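Local coordinates for amidohydrolase family protein (Acinetobacter baumannii, PDB 4I6K), which probably hydrolyses 2-pyrone-4,6-dicarboxylic acid, as a member of the amidohydrolase family, and holds citric acid in this crystal, at residues Q56-H61 and I258-A263; G70-P75 and N87-Y92; V153-P158 and V163-Q168; I209-F214 and Q229-F234; S222-A227 and F267-F272. One frame throughout, in Å; residues are numbered along the deposited sequence.

From the N terminus, helix 55-64 opens contact 1, which does not close until helix 260-270, almost 200 residues later. Contacts 2, 3 and 4 all fall within that span. Contacts 2 and 3 are short and follow in series, each folding a helix back onto the strand just before it, 69-73 and 152-156. Contact 4 does the same for strand 207-210 and helix 222-237. Contact 5 starts on that helix before contact 4 has closed and ends on helix 260-270, so it crosses contacts 4 and 1. Contacts 2 to 4 tie helices to the parallel barrel; contacts 1 and 5 join helix to helix, and contact 1 completes the ring.

Contact 1 of 5, residues Q56-H61 and I258-A263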
# COMPACT_ATOMS: atom_id res chain seq x y z
N GLN A 56 9.72 -5.42 16.15
CA GLN A 56 11.02 -5.07 16.68
C GLN A 56 11.98 -4.73 15.54
O GLN A 56 12.51 -3.63 15.46
CB GLN A 56 11.54 -6.24 17.52
CG GLN A 56 12.98 -6.12 17.96
CD GLN A 56 13.15 -5.13 19.09
OE1 GLN A 56 14.27 -4.72 19.41
NE2 GLN A 56 12.04 -4.74 19.71
N SER A 57 12.18 -5.69 14.64
CA SER A 57 13.05 -5.46 13.50
C SER A 57 12.59 -4.23 12.70
O SER A 57 13.40 -3.40 12.30
CB SER A 57 13.10 -6.70 12.61
OG SER A 57 14.07 -6.54 11.59
N PHE A 58 11.28 -4.11 12.50
CA PHE A 58 10.74 -3.01 11.71
C PHE A 58 10.94 -1.65 12.36
O PHE A 58 11.41 -0.71 11.72
CB PHE A 58 9.27 -3.25 11.37
CG PHE A 58 8.64 -2.12 10.62
CD1 PHE A 58 9.19 -1.67 9.44
CD2 PHE A 58 7.50 -1.50 11.10
CE1 PHE A 58 8.61 -0.62 8.75
CE2 PHE A 58 6.91 -0.45 10.41
CZ PHE A 58 7.46 -0.01 9.24
N ILE A 59 10.58 -1.53 13.64
CA ILE A 59 10.80 -0.28 14.36
C ILE A 59 12.29 0.01 14.40
O ILE A 59 12.70 1.17 14.45
CB ILE A 59 10.25 -0.32 15.81
CG1 ILE A 59 8.85 0.29 15.89
CG2 ILE A 59 11.12 0.51 16.72
CD1 ILE A 59 7.84 -0.35 15.00
N SER A 60 13.10 -1.04 14.38
CA SER A 60 14.55 -0.84 14.39
C SER A 60 15.06 -0.16 13.12
O SER A 60 15.96 0.66 13.17
CB SER A 60 15.27 -2.17 14.59
OG SER A 60 16.65 -1.94 14.69
N HIS A 61 14.47 -0.52 11.98
CA HIS A 61 14.82 0.14 10.72
C HIS A 61 14.33 1.59 10.66
O HIS A 61 15.02 2.46 10.12
CB HIS A 61 14.28 -0.64 9.54
CG HIS A 61 14.96 -1.96 9.32
ND1 HIS A 61 14.34 -3.17 9.55
CD2 HIS A 61 16.22 -2.25 8.91
CE1 HIS A 61 15.19 -4.15 9.28
NE2 HIS A 61 16.33 -3.61 8.89
N ILE A 258 17.11 -7.21 -1.90
CA ILE A 258 16.63 -5.93 -1.36
C ILE A 258 16.69 -5.78 0.16
O ILE A 258 16.06 -6.54 0.89
CB ILE A 258 15.18 -5.65 -1.82
CG1 ILE A 258 15.06 -5.77 -3.34
CG2 ILE A 258 14.75 -4.26 -1.35
CD1 ILE A 258 15.71 -4.60 -4.11
N THR A 259 17.43 -4.78 0.61
CA THR A 259 17.45 -4.40 2.01
C THR A 259 16.65 -3.12 2.22
O THR A 259 16.31 -2.41 1.26
CB THR A 259 18.89 -4.10 2.50
OG1 THR A 259 19.41 -2.99 1.76
CG2 THR A 259 19.79 -5.31 2.30
N TYR A 260 16.37 -2.81 3.48
CA TYR A 260 15.77 -1.54 3.80
C TYR A 260 16.60 -0.42 3.19
O TYR A 260 16.05 0.49 2.56
CB TYR A 260 15.66 -1.36 5.31
CG TYR A 260 14.55 -0.43 5.67
CD1 TYR A 260 13.26 -0.90 5.82
CD2 TYR A 260 14.79 0.93 5.86
CE1 TYR A 260 12.22 -0.05 6.14
CE2 TYR A 260 13.76 1.80 6.18
CZ TYR A 260 12.48 1.30 6.32
OH TYR A 260 11.45 2.16 6.64
N GLU A 261 17.92 -0.49 3.36
CA GLU A 261 18.80 0.56 2.83
C GLU A 261 18.67 0.69 1.31
O GLU A 261 18.70 1.80 0.76
CB GLU A 261 20.25 0.29 3.21
CG GLU A 261 20.51 0.43 4.71
CD GLU A 261 19.62 -0.48 5.51
OE1 GLU A 261 19.36 -1.61 5.05
OE2 GLU A 261 19.15 -0.05 6.60
N ASP A 262 18.52 -0.44 0.63
CA ASP A 262 18.31 -0.45 -0.81
C ASP A 262 17.00 0.25 -1.19
O ASP A 262 16.92 0.95 -2.20
CB ASP A 262 18.29 -1.89 -1.34
CG ASP A 262 19.64 -2.56 -1.20
OD1 ASP A 262 20.66 -1.84 -1.18
OD2 ASP A 262 19.67 -3.80 -1.11
N ALA A 263 15.97 0.02 -0.38
CA ALA A 263 14.69 0.68 -0.59
C ALA A 263 14.86 2.19 -0.44
O ALA A 263 14.47 2.94 -1.34
CB ALA A 263 13.64 0.15 0.39
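H61 lies against the ring of Y260, and its atoms can be followed outward from the backbone. CB sits over the middle of the phenol face, 3.8 Å from the ring centroid and 8° off the normal, a CH-pi contact. CG comes next, 4.0 Å from Y260 CG. With chi1 at -69°, CG stands beside the backbone N of H61, and the imidazole runs past the phenol rather than over it. The ring planes lie 13° apart, yet the rings are slid so far that they barely overlap, their centroids separated by 5.1 Å. CD2 ends up 3.8 Å from Y260 CB. At the tip, E261 OE2 lies beside the CD2 edge, near the ring plane; H61 NE2 is 5.1 Å from this carboxylate oxygen, not in contact, and the oxygen is hydrogen-bonded to H65 NE2. F58, the other residue of helix 55-64 to reach across, turns its ring edge to Y260, CE1 to CE1 at 4.5 Å. Helix 260-270 starts here with a capping box: D262 N donates to T259 OG1 at 2.9 Å, and T259 N returns a bond to D262 OD2 at 3.0 Å. Y260 OH is hydrogen-bonded to D29 of strand 28-32, and W249 also meets the H61 ring. The helix that follows strand 243-244 is thus packed beside the helix that follows strand 28-32, closing the outer ring of the barrel.

Contact 2 of 5, residues G70-P75 and N87-Y92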
# COMPACT_ATOMS: atom_id res chain seq x y z
N GLY A 70 5.11 4.52 10.76
CA GLY A 70 5.06 3.49 9.75
C GLY A 70 3.66 2.96 9.64
O GLY A 70 2.86 3.07 10.57
N VAL A 71 3.34 2.39 8.49
CA VAL A 71 2.03 1.82 8.32
C VAL A 71 2.13 0.35 8.00
O VAL A 71 2.67 -0.02 6.95
CB VAL A 71 1.23 2.54 7.25
CG1 VAL A 71 -0.14 1.89 7.08
CG2 VAL A 71 1.08 4.01 7.63
N LEU A 72 1.61 -0.47 8.90
CA LEU A 72 1.56 -1.91 8.70
C LEU A 72 0.38 -2.30 7.81
O LEU A 72 -0.74 -1.80 7.98
CB LEU A 72 1.47 -2.62 10.04
CG LEU A 72 2.77 -2.50 10.82
CD1 LEU A 72 2.72 -3.32 12.09
CD2 LEU A 72 3.90 -2.94 9.91
N VAL A 73 0.64 -3.19 6.86
CA VAL A 73 -0.38 -3.64 5.93
C VAL A 73 -0.54 -5.15 6.07
O VAL A 73 0.46 -5.87 6.19
CB VAL A 73 0.00 -3.27 4.49
CG1 VAL A 73 -0.90 -3.95 3.50
CG2 VAL A 73 -0.04 -1.77 4.31
N GLN A 74 -1.78 -5.63 6.07
CA GLN A 74 -2.05 -7.06 6.21
C GLN A 74 -1.58 -7.82 4.97
O GLN A 74 -1.96 -7.48 3.85
CB GLN A 74 -3.55 -7.31 6.41
CG GLN A 74 -4.00 -8.77 6.24
CD GLN A 74 -3.74 -9.59 7.48
OE1 GLN A 74 -2.96 -9.19 8.33
NE2 GLN A 74 -4.40 -10.74 7.61
N PRO A 75 -0.76 -8.87 5.16
CA PRO A 75 -0.19 -9.63 4.06
C PRO A 75 -1.17 -10.62 3.44
O PRO A 75 -2.01 -11.18 4.14
CB PRO A 75 0.97 -10.40 4.71
CG PRO A 75 1.09 -9.87 6.11
CD PRO A 75 -0.24 -9.32 6.46
N ASN A 87 -1.53 -6.86 17.00
CA ASN A 87 -0.63 -6.91 18.16
C ASN A 87 0.57 -5.98 18.04
O ASN A 87 0.99 -5.36 19.02
CB ASN A 87 -0.18 -8.35 18.43
CG ASN A 87 -1.31 -9.24 18.93
OD1 ASN A 87 -1.88 -8.98 19.99
ND2 ASN A 87 -1.63 -10.28 18.17
N ALA A 88 1.10 -5.87 16.83
CA ALA A 88 2.26 -5.03 16.57
C ALA A 88 1.90 -3.56 16.79
O ALA A 88 2.70 -2.81 17.36
CB ALA A 88 2.78 -5.25 15.15
N ILE A 89 0.72 -3.17 16.31
CA ILE A 89 0.24 -1.80 16.46
C ILE A 89 0.13 -1.45 17.93
O ILE A 89 0.68 -0.44 18.37
CB ILE A 89 -1.15 -1.60 15.84
CG1 ILE A 89 -1.15 -1.97 14.35
CG2 ILE A 89 -1.60 -0.17 16.01
CD1 ILE A 89 -0.47 -0.95 13.50
N GLN A 90 -0.57 -2.29 18.68
CA GLN A 90 -0.74 -2.10 20.12
C GLN A 90 0.57 -1.85 20.86
O GLN A 90 0.62 -1.05 21.80
CB GLN A 90 -1.45 -3.29 20.75
CG GLN A 90 -2.96 -3.23 20.59
CD GLN A 90 -3.58 -4.60 20.40
OE1 GLN A 90 -3.15 -5.59 21.02
NE2 GLN A 90 -4.59 -4.68 19.52
N GLN A 91 1.64 -2.51 20.43
CA GLN A 91 2.94 -2.30 21.05
C GLN A 91 3.50 -0.92 20.78
O GLN A 91 4.18 -0.35 21.64
CB GLN A 91 3.95 -3.34 20.59
CG GLN A 91 3.57 -4.73 20.99
CD GLN A 91 4.61 -5.72 20.57
OE1 GLN A 91 4.30 -6.85 20.21
NE2 GLN A 91 5.87 -5.29 20.60
N TYR A 92 3.24 -0.38 19.58
CA TYR A 92 3.74 0.95 19.23
C TYR A 92 2.65 1.85 18.68
O TYR A 92 2.79 2.41 17.58
CB TYR A 92 4.87 0.85 18.23
CG TYR A 92 6.05 0.04 18.71
CD1 TYR A 92 6.09 -1.34 18.51
CD2 TYR A 92 7.13 0.65 19.34
CE1 TYR A 92 7.17 -2.10 18.93
CE2 TYR A 92 8.22 -0.10 19.77
CZ TYR A 92 8.23 -1.47 19.56
OH TYR A 92 9.31 -2.21 19.98
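L72 and I89 mark the closest passage of the two backbones, their CA atoms 7.9 Å apart, where the extended strand 70-73 runs alongside the last turn of helix 83-91. The helix is regular up to Q91, whose N bonds to N87 O at 3.2 Å; Y92 then leaves helical geometry. Along the strand, V71 points away from the helix and L72 toward it, the usual alternation of a strand with a helix on one side. One branch of L72 makes the whole contact. Its CG is placed beside the backbone N, chi1 -70°, and the extended second torsion (-174°) carries CD1 straight out to the helix. There CD1 meets the methyl of A88, CB, at 3.6 Å and the end of I89, CD1, at 4.2 Å. I89 gets there by its tip, since its CB bond does not aim at the strand; A88 faces the strand directly. All three side chains are buried and the contact is entirely apolar. F58 of helix 55-64, M85 of helix 83-91 and L96 of strand 96-100 also touch L72, which is thereby enclosed between its own strand, the next one and two neighbouring helices.

Contact 3 of 5, residues V153-P158 and V163-Q168; sequences VELHAP and VQLLPQ
The beta-alpha-beta unit formed by strand 152-156, helix 159-169 and strand 176-178 joins its strand to its helix through L155 and A157, which meet L165 and L166. At their nearest the backbones are 9.0 Å apart, CA of L155 to CA of L165, and side chains fill the interval. L155 does most of the bridging through CD1. With chi1 at -45° its CG lies beside the backbone N, and CD1 reaches the helix between two residues: L166 CD2 at 3.9 Å and L165 CB at 4.3 Å. L155 and L166 cross obliquely, the latter arriving by its branch end. Two residues on, A157 CB has a looser approach to L165 CD1, 4.5 Å. The four side chains are buried, although the helix is kinked nearby, P167 having no N-H to give to the preceding turn. The residues alternating with them on the strand, E154 and H156, bond differently: E154 OE2 forms a salt bridge with K210 and H156 ND1 a hydrogen bond with N125. The side chain of A157 is about 9 Å from the bound citric acid. A strand with aliphatic residues toward its helix and polar ones between them is the pattern of the amidohydrolase (beta/alpha)8 barrel.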
# COMPACT_ATOMS: atom_id res chain seq x y z
N VAL A 153 -9.43 3.02 1.06
CA VAL A 153 -9.36 1.74 0.35
C VAL A 153 -8.05 1.63 -0.44
O VAL A 153 -7.81 2.41 -1.37
CB VAL A 153 -10.57 1.53 -0.59
CG1 VAL A 153 -10.39 0.28 -1.43
CG2 VAL A 153 -11.86 1.45 0.21
N GLU A 154 -7.22 0.66 -0.06
CA GLU A 154 -5.91 0.42 -0.67
C GLU A 154 -5.99 -0.70 -1.71
O GLU A 154 -6.59 -1.75 -1.46
CB GLU A 154 -4.88 0.07 0.41
CG GLU A 154 -3.43 -0.08 -0.08
CD GLU A 154 -2.47 -0.50 1.04
OE1 GLU A 154 -2.93 -0.82 2.16
OE2 GLU A 154 -1.24 -0.50 0.80
N LEU A 155 -5.39 -0.47 -2.88
CA LEU A 155 -5.39 -1.49 -3.93
C LEU A 155 -3.99 -1.98 -4.25
O LEU A 155 -3.05 -1.20 -4.41
CB LEU A 155 -6.02 -0.95 -5.23
CG LEU A 155 -7.33 -0.17 -5.09
CD1 LEU A 155 -7.86 0.28 -6.46
CD2 LEU A 155 -8.36 -1.00 -4.34
N HIS A 156 -3.86 -3.30 -4.33
CA HIS A 156 -2.69 -3.88 -4.93
C HIS A 156 -3.20 -4.77 -6.04
O HIS A 156 -3.87 -5.77 -5.78
CB HIS A 156 -1.89 -4.68 -3.92
CG HIS A 156 -0.59 -5.18 -4.46
ND1 HIS A 156 -0.19 -6.49 -4.36
CD2 HIS A 156 0.39 -4.54 -5.15
CE1 HIS A 156 0.99 -6.64 -4.94
NE2 HIS A 156 1.36 -5.47 -5.43
N ALA A 157 -2.91 -4.40 -7.28
CA ALA A 157 -3.53 -5.04 -8.42
C ALA A 157 -2.87 -4.63 -9.73
O ALA A 157 -2.27 -3.55 -9.82
CB ALA A 157 -5.01 -4.71 -8.46
N PRO A 158 -2.97 -5.49 -10.75
CA PRO A 158 -2.44 -5.21 -12.07
C PRO A 158 -3.29 -4.16 -12.79
O PRO A 158 -4.51 -4.08 -12.56
CB PRO A 158 -2.57 -6.55 -12.79
CG PRO A 158 -3.75 -7.22 -12.10
CD PRO A 158 -3.59 -6.83 -10.67
N VAL A 163 -7.96 -0.58 -13.96
CA VAL A 163 -8.80 0.12 -14.93
C VAL A 163 -10.29 -0.20 -14.70
O VAL A 163 -11.18 0.58 -15.06
CB VAL A 163 -8.42 -0.26 -16.36
CG1 VAL A 163 -9.46 0.25 -17.34
CG2 VAL A 163 -7.02 0.27 -16.71
N GLN A 164 -10.52 -1.35 -14.07
CA GLN A 164 -11.84 -1.88 -13.78
C GLN A 164 -12.39 -1.35 -12.47
O GLN A 164 -13.59 -1.11 -12.33
CB GLN A 164 -11.70 -3.38 -13.60
CG GLN A 164 -12.90 -4.14 -13.95
CD GLN A 164 -12.92 -4.44 -15.40
OE1 GLN A 164 -12.89 -3.53 -16.24
NE2 GLN A 164 -12.95 -5.73 -15.73
N LEU A 165 -11.50 -1.22 -11.50
CA LEU A 165 -11.88 -0.90 -10.13
C LEU A 165 -12.14 0.57 -9.88
O LEU A 165 -13.11 0.94 -9.21
CB LEU A 165 -10.79 -1.39 -9.17
CG LEU A 165 -10.64 -2.91 -9.11
CD1 LEU A 165 -9.27 -3.30 -8.60
CD2 LEU A 165 -11.75 -3.49 -8.24
N LEU A 166 -11.26 1.42 -10.40
CA LEU A 166 -11.36 2.85 -10.13
C LEU A 166 -12.74 3.40 -10.47
O LEU A 166 -13.32 4.16 -9.68
CB LEU A 166 -10.26 3.62 -10.87
CG LEU A 166 -8.82 3.50 -10.34
CD1 LEU A 166 -7.99 4.76 -10.63
CD2 LEU A 166 -8.81 3.22 -8.86
N PRO A 167 -13.28 3.03 -11.64
CA PRO A 167 -14.60 3.55 -12.03
C PRO A 167 -15.67 3.25 -10.99
O PRO A 167 -16.51 4.09 -10.73
CB PRO A 167 -14.88 2.81 -13.34
CG PRO A 167 -13.56 2.64 -13.94
CD PRO A 167 -12.63 2.33 -12.76
N GLN A 168 -15.64 2.05 -10.41
CA GLN A 168 -16.60 1.70 -9.35
C GLN A 168 -16.35 2.46 -8.05
O GLN A 168 -17.30 2.89 -7.35
CB GLN A 168 -16.57 0.19 -9.11
CG GLN A 168 -17.50 -0.55 -10.05
CD GLN A 168 -16.95 -1.87 -10.52
OE1 GLN A 168 -17.42 -2.43 -11.51
NE2 GLN A 168 -15.93 -2.39 -9.82

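Contact 4 of 5, residues I209-F214 and Q229-F234; sequences IKVSGF and QAYNIF
I209 CD1 stands over the face of the F234 ring, 3.6 Å from its centroid and 13° off the normal, so the methyl and the aromatic system form a CH-pi contact. The other branch of the isoleucine comes down nearer the rim, CG2 lying 3.6 Å from F234 CE2. Both branches can use the ring because CG1 is beside the backbone N (chi1 -56°) while CG2 is anti to it. The ring is sandwiched: on the face opposite I209, the carbonyl oxygen A230 O lies 3.0 Å above the plane, over its centre, while the same oxygen accepts the backbone N-H of F234 at 2.9 Å. F234 is thus confined between its own helix and the strand. The second pair, V211 and Y231, is set differently. V211 CG1 approaches Y231 CD1 obliquely at 4.2 Å, where the two backbones pass closest. CG of Y231 is anti to its backbone N (chi1 -180°), and the hydroxyl is hydrogen-bonded to E276. Between I209 and V211, K210 points away from the helix; its NZ is hydrogen-bonded to T30 O and H31 ND1. Apolar residues facing the helix at the end of the strand and just beyond it, with a charged one pointing the other way, and a loop leading on into the helix, make this a beta-alpha unit of the (beta/alpha)8 barrel.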
# COMPACT_ATOMS: atom_id res chain seq x y z
N ILE A 209 -1.00 7.58 -4.74
CA ILE A 209 -0.11 6.54 -5.24
C ILE A 209 1.12 6.35 -4.37
O ILE A 209 1.79 7.33 -3.97
CB ILE A 209 0.35 6.83 -6.66
CG1 ILE A 209 -0.85 7.00 -7.57
CG2 ILE A 209 1.23 5.69 -7.14
CD1 ILE A 209 -0.53 7.71 -8.85
N LYS A 210 1.41 5.08 -4.06
CA LYS A 210 2.60 4.72 -3.30
C LYS A 210 3.76 4.53 -4.26
O LYS A 210 3.64 3.76 -5.22
CB LYS A 210 2.37 3.42 -2.52
CG LYS A 210 1.15 3.41 -1.60
CD LYS A 210 1.48 2.70 -0.30
CE LYS A 210 0.24 2.20 0.41
NZ LYS A 210 0.60 1.61 1.73
N VAL A 211 4.87 5.23 -4.03
CA VAL A 211 6.06 5.07 -4.88
C VAL A 211 7.02 4.06 -4.25
O VAL A 211 8.22 4.30 -4.14
CB VAL A 211 6.78 6.42 -5.17
CG1 VAL A 211 5.92 7.34 -6.05
CG2 VAL A 211 7.18 7.12 -3.86
N SER A 212 6.47 2.93 -3.85
CA SER A 212 7.20 1.89 -3.15
C SER A 212 7.38 0.74 -4.10
O SER A 212 6.73 0.69 -5.15
CB SER A 212 6.37 1.41 -1.97
OG SER A 212 5.12 0.91 -2.43
N GLY A 213 8.24 -0.20 -3.72
CA GLY A 213 8.33 -1.49 -4.41
C GLY A 213 8.72 -1.40 -5.88
O GLY A 213 8.30 -2.24 -6.69
N PHE A 214 9.54 -0.41 -6.22
CA PHE A 214 10.02 -0.27 -7.59
C PHE A 214 10.49 -1.63 -8.11
O PHE A 214 10.39 -1.91 -9.30
CB PHE A 214 11.19 0.69 -7.66
CG PHE A 214 12.47 0.12 -7.12
CD1 PHE A 214 13.36 -0.54 -7.95
CD2 PHE A 214 12.76 0.19 -5.76
CE1 PHE A 214 14.53 -1.08 -7.45
CE2 PHE A 214 13.92 -0.35 -5.25
CZ PHE A 214 14.81 -0.98 -6.09
N GLN A 229 9.99 7.00 -14.54
CA GLN A 229 9.05 7.48 -15.53
C GLN A 229 7.66 7.67 -14.92
O GLN A 229 7.01 8.70 -15.12
CB GLN A 229 8.92 6.48 -16.67
CG GLN A 229 10.13 6.36 -17.56
CD GLN A 229 9.82 5.56 -18.80
OE1 GLN A 229 9.02 5.99 -19.65
NE2 GLN A 229 10.42 4.37 -18.92
N ALA A 230 7.21 6.66 -14.19
CA ALA A 230 5.90 6.69 -13.55
C ALA A 230 5.82 7.90 -12.64
O ALA A 230 4.85 8.64 -12.68
CB ALA A 230 5.65 5.41 -12.78
N TYR A 231 6.87 8.10 -11.85
CA TYR A 231 6.95 9.28 -10.99
C TYR A 231 6.78 10.57 -11.78
O TYR A 231 5.96 11.43 -11.42
CB TYR A 231 8.27 9.29 -10.21
CG TYR A 231 8.42 10.49 -9.28
CD1 TYR A 231 7.65 10.59 -8.11
CD2 TYR A 231 9.33 11.51 -9.56
CE1 TYR A 231 7.78 11.67 -7.25
CE2 TYR A 231 9.46 12.60 -8.70
CZ TYR A 231 8.68 12.68 -7.55
OH TYR A 231 8.82 13.75 -6.69
N ASN A 232 7.56 10.72 -12.85
CA ASN A 232 7.49 11.93 -13.67
C ASN A 232 6.09 12.15 -14.20
O ASN A 232 5.56 13.26 -14.14
CB ASN A 232 8.46 11.88 -14.84
CG ASN A 232 9.91 11.87 -14.40
OD1 ASN A 232 10.80 11.65 -15.21
ND2 ASN A 232 10.15 12.10 -13.12
N ILE A 233 5.49 11.09 -14.72
CA ILE A 233 4.10 11.17 -15.17
C ILE A 233 3.20 11.70 -14.05
O ILE A 233 2.50 12.70 -14.23
CB ILE A 233 3.62 9.80 -15.68
CG1 ILE A 233 4.39 9.43 -16.95
CG2 ILE A 233 2.12 9.81 -15.95
CD1 ILE A 233 4.05 8.05 -17.48
N PHE A 234 3.23 11.06 -12.89
CA PHE A 234 2.46 11.53 -11.72
C PHE A 234 2.65 13.03 -11.49
O PHE A 234 1.69 13.76 -11.22
CB PHE A 234 2.88 10.78 -10.46
CG PHE A 234 2.75 9.28 -10.55
CD1 PHE A 234 1.90 8.70 -11.49
CD2 PHE A 234 3.46 8.45 -9.69
CE1 PHE A 234 1.77 7.32 -11.56
CE2 PHE A 234 3.34 7.07 -9.75
CZ PHE A 234 2.49 6.50 -10.70

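Contact 5 of 5, residues S222-A227 and F267-F272; sequences SNINIA and FKQIVF
S222 O accepts I226 N at 3.1 Å, with N225 N as a second, weak and doubtful partner, in the first turn of the segment that brings I224 and A227 to I270. A227 N continues the pattern by donating to N223 O, also at 3.1 Å. The contact joins two outer helices of the (beta/alpha)8 barrel, 222-237 and 260-270, which follow strands 207-210 and 243-244, the last two of the sheet. Near its end, helix 260-270 turns I270 and Q269 toward the partner. The backbones are close, A227 CA to I270 CA measuring 6.8 Å, which a residue as small as alanine permits. I224 lies one turn earlier on the same side; its CG2 is 4.2 Å from I270 CG1 and 4.3 Å from Q269 NE2, so the exposed glutamine edges the apolar patch with its amide end. No hydrogen bond crosses between the segments, and the joint is made by van der Waals contact, mostly aliphatic. F214 also touches I224 and A227, and Y231 of helix 222-237 touches I270. F267, by contrast, points away from segment 222-227 and packs against I280 and L281 of helix 274-289, so helix 260-270 is covered on more than one side. In I270, CG1 stands beside the backbone N with chi1 at -67°, and this branch rather than CG2 leans on the methyl of A227: CG1 is 3.9 Å from A227 CB, and the terminal methyl CD1 reaches the same CB at 3.6 Å.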
# COMPACT_ATOMS: atom_id res chain seq x y z
N SER A 222 16.44 -1.78 -15.00
CA SER A 222 15.21 -1.37 -15.67
C SER A 222 14.16 -0.82 -14.69
O SER A 222 13.73 0.33 -14.79
CB SER A 222 14.63 -2.55 -16.44
OG SER A 222 13.25 -2.34 -16.72
N ASN A 223 13.75 -1.67 -13.75
CA ASN A 223 12.65 -1.36 -12.84
C ASN A 223 12.75 -0.00 -12.13
O ASN A 223 11.73 0.56 -11.73
CB ASN A 223 12.46 -2.48 -11.82
CG ASN A 223 13.71 -2.75 -10.99
OD1 ASN A 223 14.55 -1.87 -10.81
ND2 ASN A 223 13.82 -3.96 -10.48
N ILE A 224 13.96 0.52 -11.99
CA ILE A 224 14.13 1.83 -11.37
C ILE A 224 13.81 2.93 -12.38
O ILE A 224 13.35 4.02 -12.02
CB ILE A 224 15.55 2.03 -10.81
CG1 ILE A 224 16.15 0.68 -10.39
CG2 ILE A 224 15.53 2.99 -9.63
CD1 ILE A 224 17.63 0.74 -10.01
N ASN A 225 14.13 2.67 -13.63
CA ASN A 225 13.76 3.61 -14.66
C ASN A 225 12.26 3.71 -14.88
O ASN A 225 11.72 4.78 -14.94
CB ASN A 225 14.48 3.30 -15.96
CG ASN A 225 14.37 4.41 -16.94
OD1 ASN A 225 13.73 4.28 -17.97
ND2 ASN A 225 14.96 5.55 -16.60
N ILE A 226 11.61 2.56 -14.95
CA ILE A 226 10.16 2.49 -14.95
C ILE A 226 9.64 3.32 -13.78
O ILE A 226 8.89 4.28 -13.98
CB ILE A 226 9.68 1.05 -14.83
CG1 ILE A 226 10.16 0.26 -16.05
CG2 ILE A 226 8.16 1.01 -14.74
CD1 ILE A 226 9.80 0.94 -17.36
N ALA A 227 10.06 2.98 -12.56
CA ALA A 227 9.68 3.78 -11.39
C ALA A 227 9.86 5.29 -11.63
O ALA A 227 8.99 6.10 -11.32
CB ALA A 227 10.47 3.32 -10.16
N PHE A 267 14.66 5.28 -3.57
CA PHE A 267 13.70 6.36 -3.42
C PHE A 267 14.36 7.69 -3.75
O PHE A 267 13.80 8.52 -4.46
CB PHE A 267 13.10 6.37 -2.01
CG PHE A 267 12.33 7.62 -1.71
CD1 PHE A 267 12.87 8.59 -0.87
CD2 PHE A 267 11.09 7.84 -2.28
CE1 PHE A 267 12.17 9.76 -0.59
CE2 PHE A 267 10.39 9.00 -2.02
CZ PHE A 267 10.94 9.97 -1.17
N LYS A 268 15.57 7.87 -3.23
CA LYS A 268 16.31 9.12 -3.42
C LYS A 268 16.76 9.27 -4.86
O LYS A 268 16.99 10.37 -5.34
CB LYS A 268 17.51 9.17 -2.48
CG LYS A 268 17.17 9.11 -1.00
CD LYS A 268 18.42 9.36 -0.14
CE LYS A 268 18.12 9.21 1.35
NZ LYS A 268 19.35 8.90 2.14
N GLN A 269 16.98 8.15 -5.54
CA GLN A 269 17.20 8.16 -6.97
C GLN A 269 16.01 8.50 -7.82
O GLN A 269 16.10 9.28 -8.74
CB GLN A 269 17.80 6.85 -7.43
CG GLN A 269 19.28 6.87 -7.33
CD GLN A 269 19.86 5.50 -7.32
OE1 GLN A 269 20.89 5.26 -6.68
NE2 GLN A 269 19.21 4.58 -8.02
N ILE A 270 14.88 7.91 -7.49
CA ILE A 270 13.63 8.26 -8.14
C ILE A 270 13.20 9.69 -7.79
O ILE A 270 12.83 10.46 -8.66
CB ILE A 270 12.50 7.30 -7.72
CG1 ILE A 270 12.77 5.90 -8.27
CG2 ILE A 270 11.14 7.83 -8.21
CD1 ILE A 270 12.28 4.79 -7.36
N VAL A 271 13.24 10.03 -6.51
CA VAL A 271 12.85 11.35 -6.07
C VAL A 271 14.09 12.11 -5.62
O VAL A 271 14.43 12.13 -4.43
CB VAL A 271 11.84 11.30 -4.91
CG1 VAL A 271 11.32 12.70 -4.57
CG2 VAL A 271 10.69 10.37 -5.27
N PHE A 272 14.76 12.72 -6.58
CA PHE A 272 15.99 13.44 -6.31
C PHE A 272 15.79 14.74 -5.53
O PHE A 272 16.54 15.04 -4.59
CB PHE A 272 16.71 13.71 -7.63
CG PHE A 272 18.10 14.23 -7.44
CD1 PHE A 272 18.62 15.19 -8.30
CD2 PHE A 272 18.87 13.78 -6.38
CE1 PHE A 272 19.90 15.67 -8.11
CE2 PHE A 272 20.15 14.26 -6.18
CZ PHE A 272 20.66 15.21 -7.04